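Local atomic coordinates of putative P450-like enzyme (Streptomyces himastatinicus ATCC 53653, PDB entry 5Z9J), a protein that binds heme b and probably acts as a cytochrome P450 monooxygenase in bacterial secondary metabolism. Residues Glu128-Leu133 and Leu245-Met250. Sequence-based numbering, arbitrary orientation.
Sequences EFAAPL and LIANTM
Ile-246 is the centre of this contact and meets three residues of 128-133. Its CG2 methyl lies 4.0 Å from CB of Ala-130. Its other branch runs out through CG1 to CD1, which reaches CD2 of Leu-133 at 4.0 Å. With CG1 anti to the carbonyl carbon (chi1 -67°) and CG2 anti to the backbone N, CD1 is carried to Leu-133 while CG2 faces Ala-130 and Phe-129. The side chains of Leu-133 and Ile-246 cross at about a right angle and touch through their end methyls.

CB of Ala-130 points toward helix 240-255. This methyl also meets CB of Ala-247, 4.1 Å away, so it touches two successive residues of that helix. With only a methyl on Ala-130, the backbones come close: CA of Ala-130 lies 5.9 Å from CA of Ile-246. Phe-129 adds a looser, oblique contact, its CE2 4.4 Å from CG2 of Ile-246.

The touching residues are all buried, and the side-chain contacts between the segments are apolar. Ala-130 O is buried here without a hydrogen-bonding partner, and CD1 of Ile-246 lies 4.1 Å from it. The chain makes a wider pi-type turn at 128-130, before Pro-132.

Behind the first shell, Phe-129 and Leu-133 pack on helix 96-116, and Phe-129 also on helix 350-367. Within helix 240-255, Thr-249 OG1 hydrogen-bonds to Leu-245 O at 2.6 Å, and that oxygen also accepts from Thr-249 N. Thr-249 OG1 is further hydrogen-bonded to Ser-277 of helix 270-280.

Leu-245 touches the heme, while the side chain of Ile-246 is about 8 Å from it. The contact thus joins the break between helices 125-130 and 132-142, through residues on both sides of it, to helix 240-255, within the helical, heme-enclosing core of the cytochrome P450 fold.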
loop_
_atom_site.group_PDB
_atom_site.type_symbol
_atom_site.label_atom_id
_atom_site.label_comp_id
_atom_site.label_asym_id
_atom_site.label_seq_id
_atom_site.Cartn_x
_atom_site.Cartn_y
_atom_site.Cartn_z
ATOM N N GLU A 128 14.088 -5.570 -10.366
ATOM C CA GLU A 128 14.069 -6.806 -11.142
ATOM C C GLU A 128 12.962 -7.755 -10.677
ATOM O O GLU A 128 12.543 -8.635 -11.402
ATOM C CB GLU A 128 15.407 -7.551 -11.044
ATOM C CG GLU A 128 16.609 -6.772 -11.444
ATOM C CD GLU A 128 16.705 -6.515 -12.940
ATOM O OE1 GLU A 128 16.288 -7.362 -13.763
ATOM O OE2 GLU A 128 17.213 -5.429 -13.267
ATOM N N PHE A 129 12.550 -7.644 -9.421
ATOM C CA PHE A 129 11.720 -8.707 -8.896
ATOM C C PHE A 129 10.570 -8.201 -8.089
ATOM O O PHE A 129 9.421 -8.518 -8.408
ATOM C CB PHE A 129 12.570 -9.658 -8.059
ATOM C CG PHE A 129 11.819 -10.843 -7.533
ATOM C CD1 PHE A 129 11.356 -11.822 -8.401
ATOM C CD2 PHE A 129 11.588 -10.993 -6.179
ATOM C CE1 PHE A 129 10.668 -12.933 -7.938
ATOM C CE2 PHE A 129 10.902 -12.104 -5.705
ATOM C CZ PHE A 129 10.434 -13.079 -6.601
ATOM N N ALA A 130 10.872 -7.449 -7.020
ATOM C CA ALA A 130 9.852 -7.159 -6.073
ATOM C C ALA A 130 8.775 -6.247 -6.620
ATOM O O ALA A 130 7.614 -6.418 -6.213
ATOM C CB ALA A 130 10.472 -6.544 -4.761
ATOM N N ALA A 131 9.112 -5.292 -7.499
ATOM C CA ALA A 131 8.090 -4.410 -8.075
ATOM C C ALA A 131 7.364 -5.047 -9.224
ATOM O O ALA A 131 6.130 -4.951 -9.269
ATOM C CB ALA A 131 8.670 -3.082 -8.565
ATOM N N PRO A 132 8.089 -5.677 -10.167
ATOM C CA PRO A 132 7.297 -6.248 -11.248
ATOM C C PRO A 132 6.254 -7.295 -10.863
ATOM O O PRO A 132 5.212 -7.337 -11.577
ATOM C CB PRO A 132 8.360 -6.908 -12.130
ATOM C CG PRO A 132 9.588 -6.235 -11.834
ATOM C CD PRO A 132 9.529 -5.714 -10.480
ATOM N N LEU A 133 6.502 -8.107 -9.831
ATOM C CA LEU A 133 5.618 -9.228 -9.490
ATOM C C LEU A 133 4.189 -8.780 -9.097
ATOM O O LEU A 133 3.229 -9.170 -9.787
ATOM C CB LEU A 133 6.243 -10.118 -8.388
ATOM C CG LEU A 133 5.284 -11.165 -7.813
ATOM C CD1 LEU A 133 4.893 -12.200 -8.923
ATOM C CD2 LEU A 133 5.886 -11.892 -6.635
ATOM N N LEU A 245 6.979 -4.715 0.865
ATOM C CA LEU A 245 6.891 -5.790 1.805
ATOM C C LEU A 245 7.892 -6.883 1.408
ATOM O O LEU A 245 8.578 -7.458 2.237
ATOM C CB LEU A 245 5.489 -6.360 1.836
ATOM C CG LEU A 245 5.365 -7.581 2.744
ATOM C CD1 LEU A 245 5.846 -7.268 4.231
ATOM C CD2 LEU A 245 3.986 -8.141 2.732
ATOM N N ILE A 246 7.927 -7.239 0.123
ATOM C CA ILE A 246 8.854 -8.272 -0.317
ATOM C C ILE A 246 10.309 -7.815 -0.111
ATOM O O ILE A 246 11.125 -8.498 0.541
ATOM C CB ILE A 246 8.619 -8.689 -1.856
ATOM C CG1 ILE A 246 7.251 -9.397 -2.032
ATOM C CG2 ILE A 246 9.759 -9.593 -2.308
ATOM C CD1 ILE A 246 6.724 -9.492 -3.579
ATOM N N ALA A 247 10.628 -6.612 -0.544
ATOM C CA ALA A 247 11.998 -6.152 -0.462
ATOM C C ALA A 247 12.409 -5.827 1.010
ATOM O O ALA A 247 13.485 -6.199 1.434
ATOM C CB ALA A 247 12.181 -4.976 -1.354
ATOM N N ASN A 248 11.538 -5.182 1.764
ATOM C CA ASN A 248 11.846 -4.907 3.209
ATOM C C ASN A 248 12.153 -6.171 3.922
ATOM O O ASN A 248 13.094 -6.237 4.754
ATOM C CB ASN A 248 10.653 -4.288 3.915
ATOM C CG ASN A 248 10.337 -2.919 3.442
ATOM O OD1 ASN A 248 11.117 -2.284 2.738
ATOM N ND2 ASN A 248 9.162 -2.462 3.778
ATOM N N THR A 249 11.374 -7.210 3.596
ATOM C CA THR A 249 11.517 -8.489 4.263
ATOM C C THR A 249 12.897 -9.127 3.987
ATOM O O THR A 249 13.606 -9.547 4.937
ATOM C CB THR A 249 10.377 -9.470 3.918
ATOM O OG1 THR A 249 9.099 -8.937 4.334
ATOM C CG2 THR A 249 10.633 -10.803 4.583
ATOM N N MET A 250 13.326 -9.143 2.729
ATOM C CA MET A 250 14.649 -9.630 2.411
ATOM C C MET A 250 15.740 -8.759 3.031
ATOM O O MET A 250 16.778 -9.280 3.422
ATOM C CB MET A 250 14.863 -9.687 0.891
ATOM C CG MET A 250 13.806 -10.503 0.167
ATOM S SD MET A 250 13.450 -12.149 0.873
ATOM C CE MET A 250 15.031 -12.976 0.693
#